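PDB 5COZ: uncharacterized protein from Eubacterium rectale, which is of unknown function but has a YycH-like regulatory domain and is probably a membrane-anchored lipoprotein. Local coordinates for residues Gln96-Arg99 / Asn104-Tyr107; Pro260-Val265 / Tyr305-Asp310; Glu166-Leu171 / Ile246-Lys251; Thr235-Gln240 / Glu313-Lys318. All coordinates share one frame; numbering follows the deposited sequence. Where two conformers were deposited one is given.

Interaction 1 (Gln96-Arg99 / Asn104-Tyr107); sequences QSHR and NEIY
His98 CD2 lies over one face of the Tyr107 ring, toward the rim, and the amide of Gln96 stands at the ring's edge. The segments are the two strands of an antiparallel beta hairpin, 95-101 and 104-111. His98 CD2 is 3.4 Å from Tyr107 CE1. The two ring planes are 33° apart. Gln96 NE2 lies in the phenol plane, 3.6 Å from Tyr107 CD1, and also makes a weak hydrogen bond with Tyr77 OH. The imidazole has a polar partner at its own edge. His98 NE2 gives a hydrogen bond of 2.7 Å to Glu105 OE1, which receives it on the anti lone pair and lies close to the ring plane. The bond is bent, at 141°. The same carboxylate oxygen is also bonded to Ser100 OG. With CG anti to the backbone N (chi1 166°), the imidazole leans across to the neighbouring strand and reaches both Tyr107 and Glu105. Tyr107 is buried, and its other neighbours include Lys73 and Cys76 of helix 73-87. Replacing this ring with the methyl of an alanine would probably leave the His98 ring without its support and open a gap toward that helix. Arg99 and Ile106 meet on the other face of the sheet. Ile106 CG2 lies over one face of the guanidinium, while Arg99 NE is engaged by Glu101 in a salt bridge. Their backbones form a hydrogen-bonded pair: Arg99 N to Ile106 O is 2.9 Å, and Ile106 N to Arg99 O is 2.8 Å.

Interaction 2 (Pro260-Val265 / Tyr305-Asp310); sequences PLYDWV and YMLFAD
Tyr262 and Leu307 each set CG beside the backbone N and anti to the carbonyl carbon, with chi1 of -57° and -63°. Both leave the backbone toward the other strand, and these torsions carry the ring and the methyl toward each other from opposite directions. In the conformer of Leu307 given here, one of two modelled, the CD1 methyl lies over one face of the Tyr262 ring, with an approach too short to be reliable. The strands themselves are not paired here: the CA atoms of Tyr262 and Leu307 are 9.5 Å apart. A second, looser contact lies beside the first. The indole of Trp264 reaches toward Tyr305. Trp264 CH2 is 4.3 Å from Tyr305 OH, a loose approach. The hydroxyl of Tyr305 is hydrogen-bonded to Lys60 O, which fixes the end of that ring. Tyr262 also makes edge-to-face contacts with Tyr225 and Tyr315. A serine in place of Tyr262 would probably deprive both of these tyrosines of a ring partner and open a gap beside Leu307. Ile317 of strand 314-330 touches Trp264, Tyr305 and Leu307 and fills in between them. The arrangement is that of an apolar, aromatic-rich layer on one face of a curled mixed beta sheet, joining strands 262-272 and 295-311 across the strands between them.

Interaction 3 (Glu166-Leu171 / Ile246-Lys251); sequences EEAEEL and IAMDEK
The selenium of Met248, a selenomethionine, sits against the helix surface formed by Ala168 and Leu171. This is helix-on-sheet packing: helix 165-178 lies on strand 244-249 of an antiparallel sheet. Met248 SE is 3.6 Å from Ala168 CB and 3.9 Å from Leu171 CD2. Leu171 and Met248 run past each other in opposite directions. Met248 reaches the helix with CG between its backbone N and carbonyl carbon, chi1 57°. Its terminal methyl, CE, stays beside the helix backbone, 3.5 Å from Ala168 O, with the chain bent at chi3 (70°). Met248 has two modelled conformers, so these values describe one of them. Around this first shell, Ile253 of the next strand touches both Leu171 and Met248, while Met163, just before the helix, touches Ala168 and Met248. Tyr212 and Phe214 of strand 211-220 touch Ala168. The backbone of Met248 is hydrogen-bonded to Tyr212 of the neighbouring strand. After the strand the chain turns at Asp249 in an Asx turn, where Lys251 N reaches Asp249 OD1 at 2.9 Å from above the carboxylate plane.

Interaction 4 (Thr235-Gln240 / Glu313-Lys318); sequences TGYANQ and ETYDIK
Thr235 closes the short helix 232-235 and begins a loop whose Tyr237 makes an edge-to-face aromatic pair with Tyr315 of strand 314-330. The Thr235 hydroxyl starts an ST turn: its OG1 accepts a nearly straight hydrogen bond from Tyr237 N, at 3.3 Å and 171°. Gly236 follows with positive phi, a backbone setting where a beta carbon would probably crowd Thr235 O. This turn delivers Tyr237, whose CG sits between its backbone N and carbonyl carbon (chi1 73°), and the ring is directed at the strand. One edge of Tyr315 points at the face of Tyr237. The ring planes are 67° apart, and the ring centroids are 4.9 Å apart. Tyr315 CE2 lies over the middle of the Tyr237 ring, 3.7 Å from Tyr237 CE1. Ala238 is the centre of an inverse gamma turn, bridged by a weak backbone bond from Asn239 N to Tyr237 O. The turn brings Asn239 back under the ring. Asn239 itself is anchored in the loop, with OD1 bonded to Asn231 N and ND2 to Pro229 O. Tyr237 also touches Leu307 and Tyr262, which ties the loop to the sheet. On the side away from Tyr315, Asn239 CB lies 3.5 Å above the Tyr237 ring plane, offset toward the rim.

Interactions 2 and 4 are neighbours, with centres about 6 Å apart. Both use the mixed sheet, where strands 295-311 and 314-330 are adjacent, and backbone bonds such as Phe308 O to Asp316 N join them directly. Their chemistry is mostly aromatic, but interaction 2 includes buried residues whereas interaction 4 lies at the surface. Interactions 1 and 3 belong to the other, antiparallel sheet, with centres about 29 Å apart. Interaction 1 is a partly buried hairpin pairing with backbone and side-chain hydrogen bonds. Interaction 3 is buried and apolar, with a helix covering the sheet. Interactions 3 and 4 lie on opposite sides of the chain's centre.

Interaction 1 (Gln96-Arg99 / Asn104-Tyr107)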
loop_
_atom_site.group_PDB
_atom_site.type_symbol
_atom_site.label_atom_id
_atom_site.label_comp_id
_atom_site.label_asym_id
_atom_site.label_seq_id
_atom_site.Cartn_x
_atom_site.Cartn_y
_atom_site.Cartn_z
ATOM N N GLN A 96 30.287 -3.641 2.766
ATOM C CA GLN A 96 29.405 -3.154 3.796
ATOM C C GLN A 96 29.799 -1.715 4.156
ATOM O O GLN A 96 30.989 -1.374 4.209
ATOM C CB GLN A 96 29.477 -4.086 5.038
ATOM C CG GLN A 96 28.541 -3.736 6.215
ATOM C CD GLN A 96 29.082 -2.736 7.248
ATOM O OE1 GLN A 96 30.066 -2.010 7.024
ATOM N NE2 GLN A 96 28.468 -2.705 8.426
ATOM N N SER A 97 28.804 -0.888 4.442
ATOM C CA SER A 97 29.013 0.444 5.010
ATOM C C SER A 97 27.939 0.723 6.033
ATOM O O SER A 97 26.900 0.050 6.075
ATOM C CB SER A 97 29.131 1.545 3.958
ATOM O OG SER A 97 28.053 1.531 3.051
ATOM N N HIS A 98 28.224 1.656 6.938
ATOM C CA HIS A 98 27.337 1.990 8.031
ATOM C C HIS A 98 27.462 3.472 8.409
ATOM O O HIS A 98 28.574 4.017 8.423
ATOM C CB HIS A 98 27.687 1.103 9.245
ATOM C CG HIS A 98 27.082 1.557 10.529
ATOM N ND1 HIS A 98 27.841 2.211 11.492
ATOM C CD2 HIS A 98 25.796 1.503 10.946
ATOM C CE1 HIS A 98 26.999 2.491 12.472
ATOM N NE2 HIS A 98 25.757 2.107 12.181
ATOM N N ARG A 99 26.319 4.102 8.736
ATOM C CA ARG A 99 26.224 5.486 9.221
ATOM C C ARG A 99 25.250 5.559 10.366
ATOM O O ARG A 99 24.310 4.760 10.423
ATOM C CB ARG A 99 25.687 6.460 8.129
ATOM C CG ARG A 99 26.288 6.344 6.765
ATOM C CD ARG A 99 25.927 7.559 5.935
ATOM N NE ARG A 99 24.500 7.707 5.651
ATOM C CZ ARG A 99 23.874 7.122 4.641
ATOM N NH1 ARG A 99 24.511 6.233 3.881
ATOM N NH2 ARG A 99 22.598 7.391 4.401
ATOM N N ASN A 104 19.563 7.059 14.497
ATOM C CA ASN A 104 19.143 5.976 13.605
ATOM C C ASN A 104 20.358 5.354 12.938
ATOM O O ASN A 104 21.201 6.084 12.426
ATOM C CB ASN A 104 18.169 6.484 12.532
ATOM C CG ASN A 104 16.896 7.114 13.067
ATOM O OD1 ASN A 104 16.464 8.173 12.598
ATOM N ND2 ASN A 104 16.257 6.477 14.041
ATOM N N GLU A 105 20.437 4.021 12.919
ATOM C CA GLU A 105 21.535 3.296 12.272
ATOM C C GLU A 105 21.158 2.959 10.837
ATOM O O GLU A 105 20.022 2.594 10.571
ATOM C CB GLU A 105 21.914 1.999 13.029
ATOM C CG GLU A 105 22.221 2.168 14.514
ATOM C CD GLU A 105 23.226 3.260 14.834
ATOM O OE1 GLU A 105 24.274 3.316 14.152
ATOM O OE2 GLU A 105 22.943 4.093 15.726
ATOM N N ILE A 106 22.093 3.138 9.915
ATOM C CA ILE A 106 21.874 2.845 8.494
ATOM C C ILE A 106 22.965 1.894 8.032
ATOM O O ILE A 106 24.149 2.200 8.185
ATOM C CB ILE A 106 21.907 4.174 7.679
ATOM C CG1 ILE A 106 20.828 5.169 8.173
ATOM C CG2 ILE A 106 21.814 3.927 6.149
ATOM C CD1 ILE A 106 21.172 6.639 7.911
ATOM N N TYR A 107 22.566 0.726 7.506
ATOM C CA TYR A 107 23.513 -0.264 7.004
ATOM C C TYR A 107 23.317 -0.468 5.539
ATOM O O TYR A 107 22.177 -0.622 5.086
ATOM C CB TYR A 107 23.349 -1.604 7.710
ATOM C CG TYR A 107 23.791 -1.589 9.142
ATOM C CD1 TYR A 107 25.105 -1.892 9.489
ATOM C CD2 TYR A 107 22.898 -1.274 10.164
ATOM C CE1 TYR A 107 25.509 -1.916 10.815
ATOM C CE2 TYR A 107 23.293 -1.291 11.501
ATOM C CZ TYR A 107 24.604 -1.604 11.818
ATOM O OH TYR A 107 25.011 -1.628 13.133
#

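Interaction 2 (Pro260-Val265 / Tyr305-Asp310)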
loop_
_atom_site.group_PDB
_atom_site.type_symbol
_atom_site.label_atom_id
_atom_site.label_comp_id
_atom_site.label_asym_id
_atom_site.label_seq_id
_atom_site.Cartn_x
_atom_site.Cartn_y
_atom_site.Cartn_z
ATOM N N PRO A 260 7.543 0.447 7.126
ATOM C CA PRO A 260 7.594 0.336 8.595
ATOM C C PRO A 260 6.697 -0.764 9.107
ATOM O O PRO A 260 5.560 -0.949 8.630
ATOM C CB PRO A 260 7.085 1.705 9.074
ATOM C CG PRO A 260 7.394 2.635 7.906
ATOM C CD PRO A 260 7.093 1.791 6.705
ATOM N N LEU A 261 7.218 -1.524 10.105
ATOM C CA LEU A 261 6.494 -2.631 10.705
ATOM C C LEU A 261 6.340 -2.377 12.172
ATOM O O LEU A 261 7.041 -1.532 12.740
ATOM C CB LEU A 261 7.144 -3.999 10.458
ATOM C CG LEU A 261 7.303 -4.425 8.990
ATOM C CD1 LEU A 261 8.043 -5.772 8.910
ATOM C CD2 LEU A 261 5.925 -4.506 8.273
ATOM N N TYR A 262 5.353 -3.059 12.773
ATOM C CA TYR A 262 4.940 -2.810 14.145
ATOM C C TYR A 262 4.709 -4.094 14.883
ATOM O O TYR A 262 4.326 -5.101 14.278
ATOM C CB TYR A 262 3.649 -1.966 14.150
ATOM C CG TYR A 262 3.823 -0.668 13.394
ATOM C CD1 TYR A 262 4.376 0.451 14.010
ATOM C CD2 TYR A 262 3.521 -0.580 12.031
ATOM C CE1 TYR A 262 4.619 1.627 13.297
ATOM C CE2 TYR A 262 3.813 0.572 11.301
ATOM C CZ TYR A 262 4.329 1.686 11.945
ATOM O OH TYR A 262 4.574 2.871 11.275
ATOM N N ASP A 263 4.966 -4.077 16.196
ATOM C CA ASP A 263 4.778 -5.239 17.067
ATOM C C ASP A 263 3.635 -4.938 18.042
ATOM O O ASP A 263 3.695 -3.968 18.788
ATOM C CB ASP A 263 6.079 -5.574 17.835
ATOM C CG ASP A 263 6.046 -6.907 18.566
ATOM O OD1 ASP A 263 5.514 -7.852 18.015
ATOM O OD2 ASP A 263 6.527 -6.971 19.720
ATOM N N TRP A 264 2.601 -5.781 18.034
ATOM C CA TRP A 264 1.450 -5.604 18.935
ATOM C C TRP A 264 1.878 -5.744 20.401
ATOM O O TRP A 264 2.435 -6.786 20.800
ATOM C CB TRP A 264 0.392 -6.645 18.607
ATOM C CG TRP A 264 -0.901 -6.459 19.354
ATOM C CD1 TRP A 264 -1.220 -6.970 20.583
ATOM C CD2 TRP A 264 -2.067 -5.785 18.882
ATOM N NE1 TRP A 264 -2.514 -6.631 20.917
ATOM C CE2 TRP A 264 -3.062 -5.913 19.883
ATOM C CE3 TRP A 264 -2.384 -5.099 17.698
ATOM C CZ2 TRP A 264 -4.348 -5.373 19.728
ATOM C CZ3 TRP A 264 -3.669 -4.575 17.542
ATOM C CH2 TRP A 264 -4.630 -4.723 18.546
ATOM N N VAL A 265 1.533 -4.752 21.235
ATOM C CA VAL A 265 1.904 -4.827 22.641
ATOM C C VAL A 265 0.691 -5.228 23.496
ATOM O O VAL A 265 0.801 -6.106 24.373
ATOM C CB VAL A 265 2.486 -3.462 23.107
ATOM C CG1 VAL A 265 2.694 -3.397 24.638
ATOM C CG2 VAL A 265 3.801 -3.193 22.371
ATOM N N TYR A 305 -6.090 -0.565 9.594
ATOM C CA TYR A 305 -5.650 -0.165 10.920
ATOM C C TYR A 305 -4.776 1.066 10.793
ATOM O O TYR A 305 -3.685 1.006 10.209
ATOM C CB TYR A 305 -4.833 -1.296 11.573
ATOM C CG TYR A 305 -5.604 -2.219 12.486
ATOM C CD1 TYR A 305 -6.411 -1.715 13.504
ATOM C CD2 TYR A 305 -5.452 -3.596 12.403
ATOM C CE1 TYR A 305 -7.044 -2.563 14.421
ATOM C CE2 TYR A 305 -6.070 -4.455 13.320
ATOM C CZ TYR A 305 -6.858 -3.933 14.331
ATOM O OH TYR A 305 -7.444 -4.781 15.242
HETATM N N MSE A 306 -5.228 2.171 11.381
HETATM C CA MSE A 306 -4.438 3.397 11.349
HETATM C C MSE A 306 -3.606 3.489 12.621
HETATM O O MSE A 306 -4.075 3.122 13.702
HETATM C CB MSE A 306 -5.334 4.626 11.207
HETATM C CG MSE A 306 -4.520 5.905 11.090
HETATM SE SE MSE A 306 -5.579 7.373 10.413
HETATM C CE MSE A 306 -5.507 6.929 8.559
ATOM N N LEU A 307 -2.364 3.959 12.455
ATOM C CA LEU A 307 -1.488 4.194 13.585
ATOM C C LEU A 307 -1.440 5.652 13.949
ATOM O O LEU A 307 -1.338 6.524 13.071
ATOM C CB LEU A 307 -0.094 3.727 13.297
ATOM C CG LEU A 307 0.076 2.249 13.059
ATOM C CD1 LEU A 307 1.422 1.943 13.243
ATOM C CD2 LEU A 307 -0.606 1.413 14.105
ATOM N N PHE A 308 -1.511 5.916 15.271
ATOM C CA PHE A 308 -1.462 7.279 15.782
ATOM C C PHE A 308 -0.309 7.363 16.748
ATOM O O PHE A 308 -0.287 6.621 17.750
ATOM C CB PHE A 308 -2.795 7.645 16.467
ATOM C CG PHE A 308 -4.000 7.565 15.565
ATOM C CD1 PHE A 308 -4.373 8.654 14.778
ATOM C CD2 PHE A 308 -4.724 6.381 15.442
ATOM C CE1 PHE A 308 -5.488 8.583 13.947
ATOM C CE2 PHE A 308 -5.832 6.311 14.613
ATOM C CZ PHE A 308 -6.218 7.417 13.881
ATOM N N ALA A 309 0.649 8.258 16.480
ATOM C CA ALA A 309 1.802 8.378 17.381
ATOM C C ALA A 309 1.364 8.629 18.822
ATOM O O ALA A 309 0.424 9.388 19.077
ATOM C CB ALA A 309 2.723 9.490 16.902
ATOM N N ASP A 310 2.002 7.918 19.768
ATOM C CA ASP A 310 1.647 8.064 21.166
ATOM C C ASP A 310 2.826 8.693 21.897
ATOM O O ASP A 310 2.808 9.899 22.136
ATOM C CB ASP A 310 1.213 6.702 21.764
ATOM C CG ASP A 310 0.789 6.716 23.231
ATOM O OD1 ASP A 310 0.573 7.825 23.784
ATOM O OD2 ASP A 310 0.626 5.628 23.800
#

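Interaction 3 (Glu166-Leu171 / Ile246-Lys251)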
loop_
_atom_site.group_PDB
_atom_site.type_symbol
_atom_site.label_atom_id
_atom_site.label_comp_id
_atom_site.label_asym_id
_atom_site.label_seq_id
_atom_site.Cartn_x
_atom_site.Cartn_y
_atom_site.Cartn_z
ATOM N N GLU A 166 0.252 -16.609 -11.433
ATOM C CA GLU A 166 0.020 -17.542 -10.331
ATOM C C GLU A 166 1.362 -18.009 -9.739
ATOM O O GLU A 166 1.520 -18.001 -8.512
ATOM C CB GLU A 166 -0.834 -18.728 -10.809
ATOM C CG GLU A 166 -1.183 -19.728 -9.718
ATOM C CD GLU A 166 -1.885 -20.992 -10.179
ATOM O OE1 GLU A 166 -1.377 -21.659 -11.111
ATOM O OE2 GLU A 166 -2.914 -21.350 -9.560
ATOM N N GLU A 167 2.336 -18.398 -10.589
ATOM C CA GLU A 167 3.640 -18.837 -10.121
ATOM C C GLU A 167 4.399 -17.665 -9.459
ATOM O O GLU A 167 5.054 -17.852 -8.434
ATOM C CB GLU A 167 4.451 -19.463 -11.261
ATOM C CG GLU A 167 5.632 -20.270 -10.740
ATOM C CD GLU A 167 6.497 -20.991 -11.759
ATOM O OE1 GLU A 167 5.940 -21.565 -12.722
ATOM O OE2 GLU A 167 7.730 -21.047 -11.546
ATOM N N ALA A 168 4.279 -16.453 -10.031
ATOM C CA ALA A 168 4.907 -15.262 -9.485
ATOM C C ALA A 168 4.326 -14.934 -8.091
ATOM O O ALA A 168 5.091 -14.655 -7.168
ATOM C CB ALA A 168 4.699 -14.092 -10.449
ATOM N N GLU A 169 3.003 -15.089 -7.942
ATOM C CA GLU A 169 2.344 -14.858 -6.649
ATOM C C GLU A 169 2.814 -15.863 -5.607
ATOM O O GLU A 169 3.048 -15.489 -4.458
ATOM C CB GLU A 169 0.826 -14.902 -6.788
ATOM C CG GLU A 169 0.178 -14.471 -5.482
ATOM C CD GLU A 169 -1.324 -14.340 -5.468
ATOM O OE1 GLU A 169 -1.948 -14.398 -6.551
ATOM O OE2 GLU A 169 -1.873 -14.128 -4.365
ATOM N N GLU A 170 3.014 -17.119 -6.013
ATOM C CA GLU A 170 3.517 -18.132 -5.084
ATOM C C GLU A 170 4.912 -17.756 -4.574
ATOM O O GLU A 170 5.191 -17.914 -3.380
ATOM C CB GLU A 170 3.530 -19.509 -5.756
ATOM C CG GLU A 170 2.130 -20.088 -5.896
ATOM C CD GLU A 170 1.941 -21.328 -6.754
ATOM O OE1 GLU A 170 2.890 -21.724 -7.467
ATOM O OE2 GLU A 170 0.818 -21.882 -6.741
ATOM N N LEU A 171 5.781 -17.194 -5.448
ATOM C CA LEU A 171 7.102 -16.761 -5.016
ATOM C C LEU A 171 7.007 -15.535 -4.082
ATOM O O LEU A 171 7.746 -15.449 -3.098
ATOM C CB LEU A 171 7.981 -16.455 -6.237
ATOM C CG LEU A 171 9.410 -15.980 -5.963
ATOM C CD1 LEU A 171 10.184 -16.942 -5.033
ATOM C CD2 LEU A 171 10.138 -15.733 -7.273
ATOM N N ILE A 246 7.239 -6.322 -3.777
ATOM C CA ILE A 246 8.103 -7.412 -4.236
ATOM C C ILE A 246 7.986 -7.480 -5.730
ATOM O O ILE A 246 6.905 -7.759 -6.261
ATOM C CB ILE A 246 7.709 -8.756 -3.586
ATOM C CG1 ILE A 246 7.532 -8.612 -2.034
ATOM C CG2 ILE A 246 8.762 -9.837 -3.967
ATOM C CD1 ILE A 246 7.295 -9.996 -1.250
ATOM N N ALA A 247 9.088 -7.204 -6.420
ATOM C CA ALA A 247 9.079 -7.267 -7.887
ATOM C C ALA A 247 9.946 -8.393 -8.368
ATOM O O ALA A 247 10.929 -8.739 -7.694
ATOM C CB ALA A 247 9.568 -5.963 -8.479
HETATM N N MSE A 248 9.618 -8.944 -9.544
HETATM C CA MSE A 248 10.444 -10.003 -10.117
HETATM C C MSE A 248 10.449 -9.942 -11.629
HETATM O O MSE A 248 9.460 -9.547 -12.251
HETATM C CB MSE A 248 9.985 -11.381 -9.653
HETATM C CG MSE A 248 8.544 -11.662 -9.986
HETATM SE SE MSE A 248 7.819 -13.118 -8.960
HETATM C CE MSE A 248 7.721 -12.368 -7.244
ATOM N N ASP A 249 11.579 -10.293 -12.209
ATOM C CA ASP A 249 11.766 -10.327 -13.648
ATOM C C ASP A 249 12.234 -11.749 -13.979
ATOM O O ASP A 249 12.183 -12.631 -13.113
ATOM C CB ASP A 249 12.733 -9.223 -14.104
ATOM C CG ASP A 249 14.092 -9.221 -13.422
ATOM O OD1 ASP A 249 14.553 -10.317 -12.990
ATOM O OD2 ASP A 249 14.720 -8.143 -13.366
ATOM N N GLU A 250 12.706 -11.990 -15.216
ATOM C CA GLU A 250 13.124 -13.335 -15.623
ATOM C C GLU A 250 14.316 -13.873 -14.803
ATOM O O GLU A 250 14.562 -15.089 -14.821
ATOM C CB GLU A 250 13.443 -13.342 -17.128
ATOM C CG GLU A 250 14.657 -12.500 -17.498
ATOM C CD GLU A 250 15.083 -12.560 -18.953
ATOM O OE1 GLU A 250 14.280 -13.007 -19.804
ATOM O OE2 GLU A 250 16.214 -12.114 -19.245
ATOM N N LYS A 251 15.041 -12.987 -14.110
ATOM C CA LYS A 251 16.198 -13.372 -13.280
ATOM C C LYS A 251 15.787 -13.682 -11.830
ATOM O O LYS A 251 16.621 -14.157 -11.050
ATOM C CB LYS A 251 17.274 -12.284 -13.328
ATOM C CG LYS A 251 17.963 -12.203 -14.698
ATOM C CD LYS A 251 19.022 -11.117 -14.737
ATOM C CE LYS A 251 19.028 -10.362 -16.038
ATOM N NZ LYS A 251 20.039 -9.272 -16.032
#

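Interaction 4 (Thr235-Gln240 / Glu313-Lys318)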
loop_
_atom_site.group_PDB
_atom_site.type_symbol
_atom_site.label_atom_id
_atom_site.label_comp_id
_atom_site.label_asym_id
_atom_site.label_seq_id
_atom_site.Cartn_x
_atom_site.Cartn_y
_atom_site.Cartn_z
ATOM N N THR A 235 -2.161 11.517 11.840
ATOM C CA THR A 235 -1.486 10.382 12.515
ATOM C C THR A 235 -0.476 10.792 13.567
ATOM O O THR A 235 -0.088 9.956 14.387
ATOM C CB THR A 235 -0.756 9.516 11.485
ATOM O OG1 THR A 235 0.334 10.301 10.963
ATOM C CG2 THR A 235 -1.668 9.062 10.323
ATOM N N GLY A 236 -0.003 12.031 13.490
ATOM C CA GLY A 236 0.982 12.503 14.450
ATOM C C GLY A 236 2.420 12.244 14.032
ATOM O O GLY A 236 3.328 12.588 14.776
ATOM N N TYR A 237 2.653 11.594 12.874
ATOM C CA TYR A 237 4.023 11.325 12.439
ATOM C C TYR A 237 4.039 11.227 10.919
ATOM O O TYR A 237 2.966 11.360 10.289
ATOM C CB TYR A 237 4.554 10.030 13.097
ATOM C CG TYR A 237 3.965 8.741 12.546
ATOM C CD1 TYR A 237 2.655 8.368 12.835
ATOM C CD2 TYR A 237 4.730 7.883 11.758
ATOM C CE1 TYR A 237 2.102 7.199 12.313
ATOM C CE2 TYR A 237 4.194 6.693 11.251
ATOM C CZ TYR A 237 2.881 6.362 11.529
ATOM O OH TYR A 237 2.326 5.218 11.008
ATOM N N ALA A 238 5.237 11.100 10.310
ATOM C CA ALA A 238 5.335 10.983 8.862
ATOM C C ALA A 238 4.969 9.560 8.450
ATOM O O ALA A 238 5.846 8.729 8.169
ATOM C CB ALA A 238 6.741 11.359 8.397
ATOM N N ASN A 239 3.651 9.257 8.459
ATOM C CA ASN A 239 3.185 7.917 8.096
ATOM C C ASN A 239 3.362 7.716 6.595
ATOM O O ASN A 239 3.587 8.672 5.834
ATOM C CB ASN A 239 1.718 7.718 8.504
ATOM C CG ASN A 239 0.794 8.691 7.812
ATOM O OD1 ASN A 239 0.833 9.909 8.080
ATOM N ND2 ASN A 239 0.028 8.208 6.844
ATOM N N GLN A 240 3.343 6.465 6.184
ATOM C CA GLN A 240 3.448 6.166 4.765
ATOM C C GLN A 240 2.563 5.006 4.433
ATOM O O GLN A 240 2.102 4.284 5.326
ATOM C CB GLN A 240 4.889 5.879 4.348
ATOM C CG GLN A 240 5.430 4.629 4.946
ATOM C CD GLN A 240 6.933 4.624 4.850
ATOM O OE1 GLN A 240 7.629 5.231 5.677
ATOM N NE2 GLN A 240 7.459 3.904 3.862
ATOM N N GLU A 313 8.179 5.629 20.756
ATOM C CA GLU A 313 8.087 4.689 19.609
ATOM C C GLU A 313 6.867 3.733 19.709
ATOM O O GLU A 313 6.801 2.742 18.973
ATOM C CB GLU A 313 9.384 3.880 19.357
ATOM C CG GLU A 313 10.721 4.560 19.650
ATOM C CD GLU A 313 10.969 5.952 19.097
ATOM O OE1 GLU A 313 10.727 6.174 17.889
ATOM O OE2 GLU A 313 11.441 6.815 19.873
ATOM N N THR A 314 5.903 4.047 20.603
ATOM C CA THR A 314 4.608 3.355 20.732
ATOM C C THR A 314 3.535 4.172 19.939
ATOM O O THR A 314 3.590 5.408 19.856
ATOM C CB THR A 314 4.227 3.142 22.223
ATOM O OG1 THR A 314 5.192 2.280 22.824
ATOM C CG2 THR A 314 2.826 2.524 22.424
ATOM N N TYR A 315 2.571 3.451 19.379
ATOM C CA TYR A 315 1.483 4.039 18.619
ATOM C C TYR A 315 0.191 3.430 19.046
ATOM O O TYR A 315 0.174 2.246 19.380
ATOM C CB TYR A 315 1.673 3.712 17.111
ATOM C CG TYR A 315 2.955 4.204 16.486
ATOM C CD1 TYR A 315 4.165 3.568 16.739
ATOM C CD2 TYR A 315 2.957 5.297 15.628
ATOM C CE1 TYR A 315 5.356 4.033 16.182
ATOM C CE2 TYR A 315 4.134 5.760 15.047
ATOM C CZ TYR A 315 5.341 5.145 15.359
ATOM O OH TYR A 315 6.522 5.570 14.785
ATOM N N ASP A 316 -0.908 4.180 18.983
ATOM C CA ASP A 316 -2.234 3.601 19.145
ATOM C C ASP A 316 -2.615 3.031 17.789
ATOM O O ASP A 316 -2.345 3.683 16.763
ATOM C CB ASP A 316 -3.254 4.659 19.557
ATOM C CG ASP A 316 -3.108 5.036 21.014
ATOM O OD1 ASP A 316 -3.503 4.223 21.875
ATOM O OD2 ASP A 316 -2.616 6.149 21.290
ATOM N N ILE A 317 -3.214 1.855 17.759
ATOM C CA ILE A 317 -3.658 1.225 16.511
ATOM C C ILE A 317 -5.174 1.102 16.586
ATOM O O ILE A 317 -5.689 0.526 17.554
ATOM C CB ILE A 317 -2.936 -0.119 16.248
ATOM C CG1 ILE A 317 -3.371 -0.726 14.906
ATOM C CG2 ILE A 317 -3.038 -1.151 17.412
ATOM C CD1 ILE A 317 -2.487 -1.886 14.430
ATOM N N LYS A 318 -5.892 1.731 15.620
ATOM C CA LYS A 318 -7.353 1.749 15.699
ATOM C C LYS A 318 -7.913 1.502 14.327
ATOM O O LYS A 318 -7.317 1.959 13.336
ATOM C CB LYS A 318 -7.852 3.123 16.213
ATOM C CG LYS A 318 -7.354 3.425 17.645
ATOM C CD LYS A 318 -7.893 4.752 18.181
ATOM C CE LYS A 318 -9.367 4.649 18.547
ATOM N NZ LYS A 318 -9.945 5.967 18.939
#